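PDB 5ZBF: cupin domain protein from Microcystis aeruginosa DIANCHI905, which binds iron(II) and 4-hydroxyphenylpyruvic acid and probably acts as a cupin-family isomerase in making the Choi moiety of aeruginosins. Local coordinates for residues 50-61 / 86-97; 13-21 / 31-40. All coordinates share one frame; numbering follows the deposited sequence. Where two conformers were deposited one is given.

Interaction 1: residues 50-61 / 86-97. With ENO (3-(4-hydroxy-phenyl)pyruvic acid), chain B.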
# COMPACT_ATOMS: atom_id res chain seq x y z
N ILE A 50 5.29 6.57 1.95
CA ILE A 50 5.44 5.28 2.61
C ILE A 50 5.35 4.20 1.55
O ILE A 50 4.80 4.43 0.48
CB ILE A 50 4.33 5.02 3.66
CG1 ILE A 50 2.93 5.12 3.03
CG2 ILE A 50 4.46 6.02 4.81
CD1 ILE A 50 1.79 4.80 3.97
N GLY A 51 5.85 3.01 1.86
CA GLY A 51 5.73 1.90 0.94
C GLY A 51 6.25 0.59 1.48
O GLY A 51 6.84 0.56 2.55
N MET A 52 6.02 -0.47 0.72
CA MET A 52 6.43 -1.82 1.10
C MET A 52 6.86 -2.58 -0.13
O MET A 52 6.37 -2.32 -1.23
CB MET A 52 5.28 -2.61 1.72
CG MET A 52 4.60 -1.98 2.91
SD MET A 52 3.42 -3.17 3.57
CE MET A 52 4.48 -4.59 3.84
N VAL A 53 7.79 -3.50 0.07
CA VAL A 53 8.16 -4.47 -0.94
C VAL A 53 7.12 -5.60 -0.90
O VAL A 53 6.78 -6.11 0.18
CB VAL A 53 9.55 -5.06 -0.63
CG1 VAL A 53 9.90 -6.18 -1.60
CG2 VAL A 53 10.59 -3.95 -0.61
N LEU A 54 6.63 -6.00 -2.07
CA LEU A 54 5.73 -7.15 -2.20
C LEU A 54 6.46 -8.42 -2.61
O LEU A 54 6.11 -9.50 -2.17
CB LEU A 54 4.61 -6.84 -3.20
CG LEU A 54 3.71 -5.63 -2.92
CD1 LEU A 54 2.75 -5.40 -4.07
CD2 LEU A 54 2.94 -5.83 -1.61
N SER A 55 7.45 -8.28 -3.48
CA SER A 55 8.27 -9.39 -3.92
C SER A 55 9.69 -8.87 -4.13
O SER A 55 9.88 -7.83 -4.76
CB SER A 55 7.72 -9.97 -5.22
OG SER A 55 8.56 -10.98 -5.72
N GLY A 56 10.67 -9.59 -3.60
CA GLY A 56 12.08 -9.20 -3.69
C GLY A 56 12.58 -8.59 -2.40
O GLY A 56 12.18 -8.99 -1.32
N GLU A 57 13.49 -7.62 -2.52
CA GLU A 57 14.12 -6.97 -1.38
C GLU A 57 14.55 -5.59 -1.85
O GLU A 57 14.69 -5.34 -3.06
CB GLU A 57 15.32 -7.78 -0.88
CG GLU A 57 15.90 -7.33 0.45
CD GLU A 57 17.16 -8.08 0.83
OE1 GLU A 57 17.48 -9.13 0.22
OE2 GLU A 57 17.85 -7.63 1.76
N LEU A 58 14.69 -4.68 -0.90
CA LEU A 58 15.11 -3.32 -1.21
C LEU A 58 15.96 -2.81 -0.05
O LEU A 58 15.80 -3.27 1.09
CB LEU A 58 13.88 -2.45 -1.43
CG LEU A 58 13.94 -1.19 -2.28
CD1 LEU A 58 14.51 -1.44 -3.67
CD2 LEU A 58 12.54 -0.59 -2.38
N GLU A 59 16.90 -1.92 -0.35
CA GLU A 59 17.66 -1.22 0.66
C GLU A 59 17.29 0.25 0.58
O GLU A 59 17.39 0.88 -0.50
CB GLU A 59 19.15 -1.38 0.43
CG GLU A 59 19.66 -2.78 0.69
CD GLU A 59 21.15 -2.91 0.45
OE1 GLU A 59 21.68 -2.21 -0.44
OE2 GLU A 59 21.78 -3.72 1.15
N LEU A 60 16.86 0.77 1.72
CA LEU A 60 16.49 2.18 1.88
C LEU A 60 17.70 3.01 2.36
O LEU A 60 18.34 2.70 3.35
CB LEU A 60 15.35 2.29 2.90
CG LEU A 60 14.96 3.69 3.39
CD1 LEU A 60 14.28 4.47 2.28
CD2 LEU A 60 14.04 3.59 4.59
N TYR A 61 17.97 4.09 1.63
CA TYR A 61 19.00 5.07 1.96
C TYR A 61 18.29 6.32 2.42
O TYR A 61 17.62 7.00 1.64
CB TYR A 61 19.85 5.36 0.73
CG TYR A 61 20.82 4.26 0.39
CD1 TYR A 61 22.19 4.44 0.50
CD2 TYR A 61 20.36 3.02 -0.06
CE1 TYR A 61 23.09 3.43 0.19
CE2 TYR A 61 21.24 2.00 -0.38
CZ TYR A 61 22.60 2.20 -0.25
OH TYR A 61 23.47 1.18 -0.57
N PHE A 86 17.24 4.33 -2.97
CA PHE A 86 17.12 2.89 -2.85
C PHE A 86 18.17 2.15 -3.68
O PHE A 86 18.63 2.64 -4.71
CB PHE A 86 15.74 2.41 -3.33
CG PHE A 86 14.59 3.03 -2.59
CD1 PHE A 86 14.13 2.47 -1.40
CD2 PHE A 86 13.93 4.15 -3.10
CE1 PHE A 86 13.05 3.04 -0.73
CE2 PHE A 86 12.86 4.71 -2.44
CZ PHE A 86 12.42 4.15 -1.25
N VAL A 87 18.53 0.96 -3.22
CA VAL A 87 19.22 -0.02 -4.04
C VAL A 87 18.43 -1.32 -4.01
O VAL A 87 17.97 -1.75 -2.95
CB VAL A 87 20.65 -0.30 -3.53
CG1 VAL A 87 21.26 -1.51 -4.24
CG2 VAL A 87 21.52 0.95 -3.70
N ASN A 88 18.25 -1.94 -5.16
CA ASN A 88 17.76 -3.31 -5.22
C ASN A 88 18.97 -4.24 -5.08
O ASN A 88 19.79 -4.33 -6.02
CB ASN A 88 17.02 -3.56 -6.52
CG ASN A 88 16.55 -5.00 -6.66
OD1 ASN A 88 16.74 -5.82 -5.76
ND2 ASN A 88 15.94 -5.31 -7.79
N PRO A 89 19.10 -4.94 -3.93
CA PRO A 89 20.28 -5.77 -3.68
C PRO A 89 20.26 -7.13 -4.40
O PRO A 89 21.25 -7.88 -4.31
CB PRO A 89 20.21 -6.00 -2.16
CG PRO A 89 18.75 -6.04 -1.90
CD PRO A 89 18.15 -5.00 -2.79
N LEU A 90 19.16 -7.44 -5.08
CA LEU A 90 19.00 -8.73 -5.76
C LEU A 90 19.08 -8.62 -7.27
O LEU A 90 18.82 -7.55 -7.85
CB LEU A 90 17.65 -9.35 -5.40
CG LEU A 90 17.27 -9.54 -3.93
CD1 LEU A 90 15.97 -10.33 -3.88
CD2 LEU A 90 18.36 -10.26 -3.16
N SER A 91 19.37 -9.76 -7.91
CA SER A 91 19.32 -9.86 -9.36
C SER A 91 17.92 -10.25 -9.86
O SER A 91 17.75 -10.70 -10.99
CB SER A 91 20.37 -10.87 -9.84
OG SER A 91 21.67 -10.50 -9.40
N GLU A 92 16.91 -10.07 -9.01
CA GLU A 92 15.51 -10.25 -9.35
C GLU A 92 14.84 -8.88 -9.25
O GLU A 92 15.27 -8.06 -8.43
CB GLU A 92 14.85 -11.20 -8.35
CG GLU A 92 15.33 -12.65 -8.41
CD GLU A 92 14.86 -13.38 -9.65
OE1 GLU A 92 15.60 -14.27 -10.11
OE2 GLU A 92 13.77 -13.06 -10.16
N PRO A 93 13.79 -8.62 -10.05
CA PRO A 93 13.06 -7.36 -9.87
C PRO A 93 12.47 -7.23 -8.48
O PRO A 93 12.19 -8.24 -7.83
CB PRO A 93 11.93 -7.44 -10.91
CG PRO A 93 11.79 -8.89 -11.22
CD PRO A 93 13.15 -9.50 -11.05
N MET A 94 12.32 -6.00 -8.02
CA MET A 94 11.59 -5.71 -6.79
C MET A 94 10.20 -5.22 -7.22
O MET A 94 10.08 -4.26 -7.99
CB MET A 94 12.32 -4.65 -5.97
CG MET A 94 11.80 -4.37 -4.55
SD MET A 94 10.17 -3.61 -4.46
CE MET A 94 10.46 -2.16 -5.44
N ILE A 95 9.16 -5.92 -6.77
CA ILE A 95 7.80 -5.46 -6.98
C ILE A 95 7.31 -4.87 -5.66
O ILE A 95 7.37 -5.55 -4.64
CB ILE A 95 6.86 -6.60 -7.43
CG1 ILE A 95 7.44 -7.41 -8.63
CG2 ILE A 95 5.48 -6.04 -7.75
CD1 ILE A 95 7.78 -6.61 -9.85
N GLY A 96 6.86 -3.61 -5.67
CA GLY A 96 6.42 -2.94 -4.44
C GLY A 96 5.29 -1.97 -4.65
O GLY A 96 4.73 -1.88 -5.74
N PHE A 97 4.92 -1.25 -3.59
CA PHE A 97 3.99 -0.15 -3.74
C PHE A 97 4.44 1.01 -2.88
O PHE A 97 5.22 0.81 -1.94
CB PHE A 97 2.54 -0.53 -3.39
CG PHE A 97 2.29 -0.78 -1.92
CD1 PHE A 97 1.87 0.25 -1.09
CD2 PHE A 97 2.43 -2.04 -1.39
CE1 PHE A 97 1.62 0.02 0.26
CE2 PHE A 97 2.17 -2.28 -0.06
CZ PHE A 97 1.77 -1.25 0.77
O4 ENO B . 10.60 7.41 -3.81
C9 ENO B . 12.31 6.67 -7.73
C8 ENO B . 13.46 7.22 -8.30
C7 ENO B . 14.49 7.68 -7.49
C6 ENO B . 14.37 7.59 -6.10
C5 ENO B . 13.22 7.04 -5.54
C4 ENO B . 12.19 6.58 -6.34
O3 ENO B . 15.62 8.23 -8.04
C3 ENO B . 10.95 5.99 -5.70
C2 ENO B . 10.24 7.12 -4.95
C1 ENO B . 9.17 7.88 -5.59
O2 ENO B . 8.58 7.44 -6.62
O1 ENO B . 8.86 8.98 -5.09
O HOH W 1 10.89 -10.62 -7.19
O HOH W 2 14.43 -7.47 -5.43

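Interaction 2: residues 13-21 / 31-40. With ENO (3-(4-hydroxy-phenyl)pyruvic acid), chain B.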
# COMPACT_ATOMS: atom_id res chain seq x y z
N LEU A 13 9.93 5.71 -15.15
CA LEU A 13 10.47 6.86 -14.45
C LEU A 13 11.89 7.08 -14.88
O LEU A 13 12.35 8.22 -14.99
CB LEU A 13 10.38 6.64 -12.94
CG LEU A 13 10.21 7.89 -12.08
CD1 LEU A 13 9.07 8.77 -12.58
CD2 LEU A 13 9.99 7.49 -10.63
N ASN A 14 12.58 5.98 -15.10
CA ASN A 14 13.93 6.01 -15.63
C ASN A 14 14.15 4.58 -16.10
O ASN A 14 13.21 3.76 -16.04
CB ASN A 14 14.93 6.45 -14.53
CG ASN A 14 14.80 5.63 -13.25
OD1 ASN A 14 15.09 4.43 -13.24
ND2 ASN A 14 14.39 6.27 -12.16
N PRO A 15 15.36 4.26 -16.57
CA PRO A 15 15.54 2.92 -17.09
C PRO A 15 15.31 1.82 -16.06
O PRO A 15 15.11 0.67 -16.45
CB PRO A 15 16.99 2.92 -17.58
CG PRO A 15 17.28 4.34 -17.88
CD PRO A 15 16.56 5.09 -16.81
N HIS A 16 15.33 2.16 -14.77
CA HIS A 16 15.12 1.16 -13.73
C HIS A 16 13.74 1.01 -13.14
O HIS A 16 13.48 -0.01 -12.51
CB HIS A 16 16.04 1.39 -12.55
CG HIS A 16 17.47 1.14 -12.87
ND1 HIS A 16 18.50 1.84 -12.30
CD2 HIS A 16 18.03 0.25 -13.71
CE1 HIS A 16 19.64 1.38 -12.76
NE2 HIS A 16 19.38 0.41 -13.62
N VAL A 17 12.89 2.02 -13.29
CA VAL A 17 11.63 2.04 -12.53
C VAL A 17 10.41 2.17 -13.43
O VAL A 17 10.29 3.12 -14.20
CB VAL A 17 11.60 3.21 -11.51
CG1 VAL A 17 10.29 3.21 -10.73
CG2 VAL A 17 12.79 3.12 -10.56
N GLU A 18 9.51 1.20 -13.32
CA GLU A 18 8.22 1.28 -13.98
C GLU A 18 7.14 1.34 -12.92
O GLU A 18 7.21 0.63 -11.90
CB GLU A 18 8.04 0.07 -14.88
CG GLU A 18 8.99 0.11 -16.06
CD GLU A 18 8.99 -1.17 -16.86
OE1 GLU A 18 8.90 -2.26 -16.25
OE2 GLU A 18 9.10 -1.07 -18.08
N LEU A 19 6.16 2.21 -13.15
CA LEU A 19 5.09 2.45 -12.20
C LEU A 19 3.71 2.31 -12.84
O LEU A 19 3.55 2.60 -14.04
CB LEU A 19 5.21 3.86 -11.62
CG LEU A 19 6.50 4.29 -10.91
CD1 LEU A 19 6.38 5.74 -10.50
CD2 LEU A 19 6.79 3.44 -9.68
N GLU A 20 2.75 1.85 -12.05
CA GLU A 20 1.32 1.96 -12.34
C GLU A 20 0.77 2.94 -11.32
O GLU A 20 0.75 2.65 -10.11
CB GLU A 20 0.63 0.60 -12.24
CG GLU A 20 1.05 -0.39 -13.32
CD GLU A 20 0.62 -0.03 -14.74
OE1 GLU A 20 -0.32 0.78 -14.95
OE2 GLU A 20 1.22 -0.59 -15.69
N VAL A 21 0.33 4.10 -11.79
CA VAL A 21 0.03 5.23 -10.92
C VAL A 21 -1.49 5.43 -10.82
O VAL A 21 -2.16 5.61 -11.84
CB VAL A 21 0.68 6.53 -11.43
CG1 VAL A 21 0.31 7.68 -10.51
CG2 VAL A 21 2.19 6.37 -11.53
N LEU A 31 1.97 1.10 -7.90
CA LEU A 31 2.66 -0.18 -7.91
C LEU A 31 3.95 0.04 -8.69
O LEU A 31 3.93 0.68 -9.75
CB LEU A 31 1.80 -1.25 -8.58
CG LEU A 31 0.48 -1.64 -7.94
CD1 LEU A 31 -0.32 -2.54 -8.87
CD2 LEU A 31 0.72 -2.31 -6.60
N SER A 32 5.05 -0.48 -8.15
CA SER A 32 6.40 -0.28 -8.68
C SER A 32 7.05 -1.58 -9.12
O SER A 32 6.86 -2.61 -8.48
CB SER A 32 7.30 0.32 -7.59
OG SER A 32 6.99 1.69 -7.35
N VAL A 33 7.84 -1.52 -10.19
CA VAL A 33 8.73 -2.60 -10.56
C VAL A 33 10.11 -1.95 -10.73
O VAL A 33 10.31 -1.12 -11.63
CB VAL A 33 8.31 -3.31 -11.86
CG1 VAL A 33 9.26 -4.47 -12.13
CG2 VAL A 33 6.86 -3.79 -11.77
N ILE A 34 11.03 -2.33 -9.86
CA ILE A 34 12.41 -1.84 -9.89
C ILE A 34 13.33 -2.94 -10.44
O ILE A 34 13.35 -4.07 -9.95
CB ILE A 34 12.89 -1.38 -8.50
CG1 ILE A 34 12.05 -0.19 -8.01
CG2 ILE A 34 14.37 -1.01 -8.53
CD1 ILE A 34 12.44 0.32 -6.64
N ALA A 35 14.12 -2.58 -11.46
CA ALA A 35 14.95 -3.54 -12.16
C ALA A 35 15.98 -4.23 -11.26
O ALA A 35 16.43 -3.65 -10.27
CB ALA A 35 15.67 -2.85 -13.32
N PRO A 36 16.37 -5.46 -11.62
CA PRO A 36 17.48 -6.12 -10.94
C PRO A 36 18.69 -5.20 -10.76
O PRO A 36 19.04 -4.44 -11.67
CB PRO A 36 17.81 -7.29 -11.87
CG PRO A 36 16.50 -7.62 -12.51
CD PRO A 36 15.81 -6.30 -12.70
N ASN A 37 19.26 -5.23 -9.56
CA ASN A 37 20.49 -4.53 -9.23
C ASN A 37 20.44 -3.00 -9.36
O ASN A 37 21.48 -2.35 -9.34
CB ASN A 37 21.64 -5.10 -10.06
CG ASN A 37 21.76 -6.61 -9.94
OD1 ASN A 37 22.20 -7.14 -8.91
ND2 ASN A 37 21.37 -7.32 -10.99
N ALA A 38 19.25 -2.42 -9.47
CA ALA A 38 19.10 -0.98 -9.68
C ALA A 38 19.65 -0.16 -8.52
O ALA A 38 19.45 -0.51 -7.35
CB ALA A 38 17.65 -0.63 -9.90
N LYS A 39 20.36 0.92 -8.86
CA LYS A 39 20.64 2.03 -7.95
C LYS A 39 19.71 3.18 -8.27
O LYS A 39 19.66 3.65 -9.41
CB LYS A 39 22.08 2.52 -8.10
CG LYS A 39 23.12 1.56 -7.58
CD LYS A 39 24.53 1.97 -7.98
CE LYS A 39 24.91 3.33 -7.45
NZ LYS A 39 26.34 3.61 -7.72
N LEU A 40 18.97 3.63 -7.26
CA LEU A 40 18.05 4.76 -7.40
C LEU A 40 18.62 5.94 -6.64
O LEU A 40 18.70 5.90 -5.41
CB LEU A 40 16.67 4.40 -6.84
CG LEU A 40 15.58 3.86 -7.75
CD1 LEU A 40 16.13 2.99 -8.86
CD2 LEU A 40 14.51 3.14 -6.95
O4 ENO B . 10.60 7.41 -3.81
C9 ENO B . 12.31 6.67 -7.73
C8 ENO B . 13.46 7.22 -8.30
C7 ENO B . 14.49 7.68 -7.49
C6 ENO B . 14.37 7.59 -6.10
C5 ENO B . 13.22 7.04 -5.54
C4 ENO B . 12.19 6.58 -6.34
O3 ENO B . 15.62 8.23 -8.04
C3 ENO B . 10.95 5.99 -5.70
C2 ENO B . 10.24 7.12 -4.95
C1 ENO B . 9.17 7.88 -5.59
O2 ENO B . 8.58 7.44 -6.62
O1 ENO B . 8.86 8.98 -5.09

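Interaction 1: residues 50-61 / 86-97
Met52 pairs with Phe97 as an antiparallel hydrogen-bonded pair, and their side chains lie alongside each other. Phe97 CG sits between its own N and carbonyl carbon (chi1 71°), which swings the ring back under strand 50-53. Met52 N stands over the centre of one ring face, and Met52 CB touches Phe97 CE2 at 3.6 Å. Next, both methyls of Val53 rest on Met94 SD; Val53 pairs with Gly96 across the sheet. At Gly96 a side chain would clash with Met52 O. Leu54 meets the Phe97 ring at its edge through CD2. Leu54 N and Ser55 N both bond to Ile95 O, at 2.7 and 3.0 Å: a classic beta bulge. Ile95 N returns a bond to Ser55 O. Here the chain turns a corner of the double-stranded beta-helix of the cupin fold, so strands 50-53 and 57-61 pair in different sheets. Water 1 joins Ser55 OG to Pro93 O. Beyond Gly56, Glu57 lays its extended chain across Pro89 CG, and water 2 links Glu57 N to Asn88 OD1. That oxygen also accepts from Leu90 N, forming an Asx turn. Leu58 CD2 reaches Phe86 CD1 at 3.6 Å and also packs on Met94 CE. Glu59 and Val87 exchange two backbone bonds, and the Glu59 side chain lies alongside Val87, its OE1 near Val87 CB. Leu60 CD1 touches Phe86 CE1 at 3.6 Å. Phe86 gives its ring edge to O4 of bound 4-hydroxyphenylpyruvate, 3.8 Å from Phe86 CE2, in the iron-site pocket. Tyr61 CE2 rests against Val87 CG2 at 3.5 Å.

Interaction 2: residues 13-21 / 31-40
This contact is the antiparallel hairpin of strands 17-24 and 27-34, beside strand 94-101 of the cupin beta-barrel, extended by the turn that leads from Ile34 into strand 39-40. Glu18 and Val33 exchange backbone bonds, and Glu20 and Leu31 do the same. The ladder ends at Ala35 N, which bonds to His16 O at 2.8 Å. His16 lies in a type I turn from Asn14 to Val17. Asn14 OD1 accepts from His16 N at 2.7 Å on a lone pair, an Asx turn just before strand 17-21. His16 CG stands anti to the carbonyl carbon (chi1 -69°), and its ring reaches over the type II turn Ala35 to Ala38. Ala38 CB lies over one ring face in a CH-pi contact, 3.7 Å from the His16 ring centroid and offset toward the rim. Lys39 O approaches the ring edge, with His16 ND1 3.6 Å away. A glycine in place of His16 would probably leave the methyl of Ala38 without its ring cover and Lys39 O without this neighbour. Within the barrel, the face bearing Val17 and Ile34 looks toward the ligand pocket. Val17 CG2 packs against Leu40 CD1 at 3.8 Å, the two side chains crossing at about a right angle. Leu40 CG in turn meets C7 of the 4-hydroxyphenylpyruvate ring at 4.0 Å. Leu13 CD2 touches ring atom C9 of the same ligand at 3.8 Å.

Interaction 2 comes first along the chain and closes before interaction 1 opens; their centres are about 9 Å apart. They are joined through two sheets. Strand 27-34 lies next to strand 94-101, and strand 39-43 next to strand 84-87. Probable backbone hydrogen bonds tie each pair: Gly96 O with Ser32 N, and Phe86 O with Leu40 N. Ile95 also packs on Val33. Both contacts touch the same bound 4-hydroxyphenylpyruvate, interaction 1 through Phe86 and interaction 2 through Leu13 and Leu40. Together they form part of the wall of one cupin pocket, where His43, His45, Gln49 and His84 make the iron(II) site.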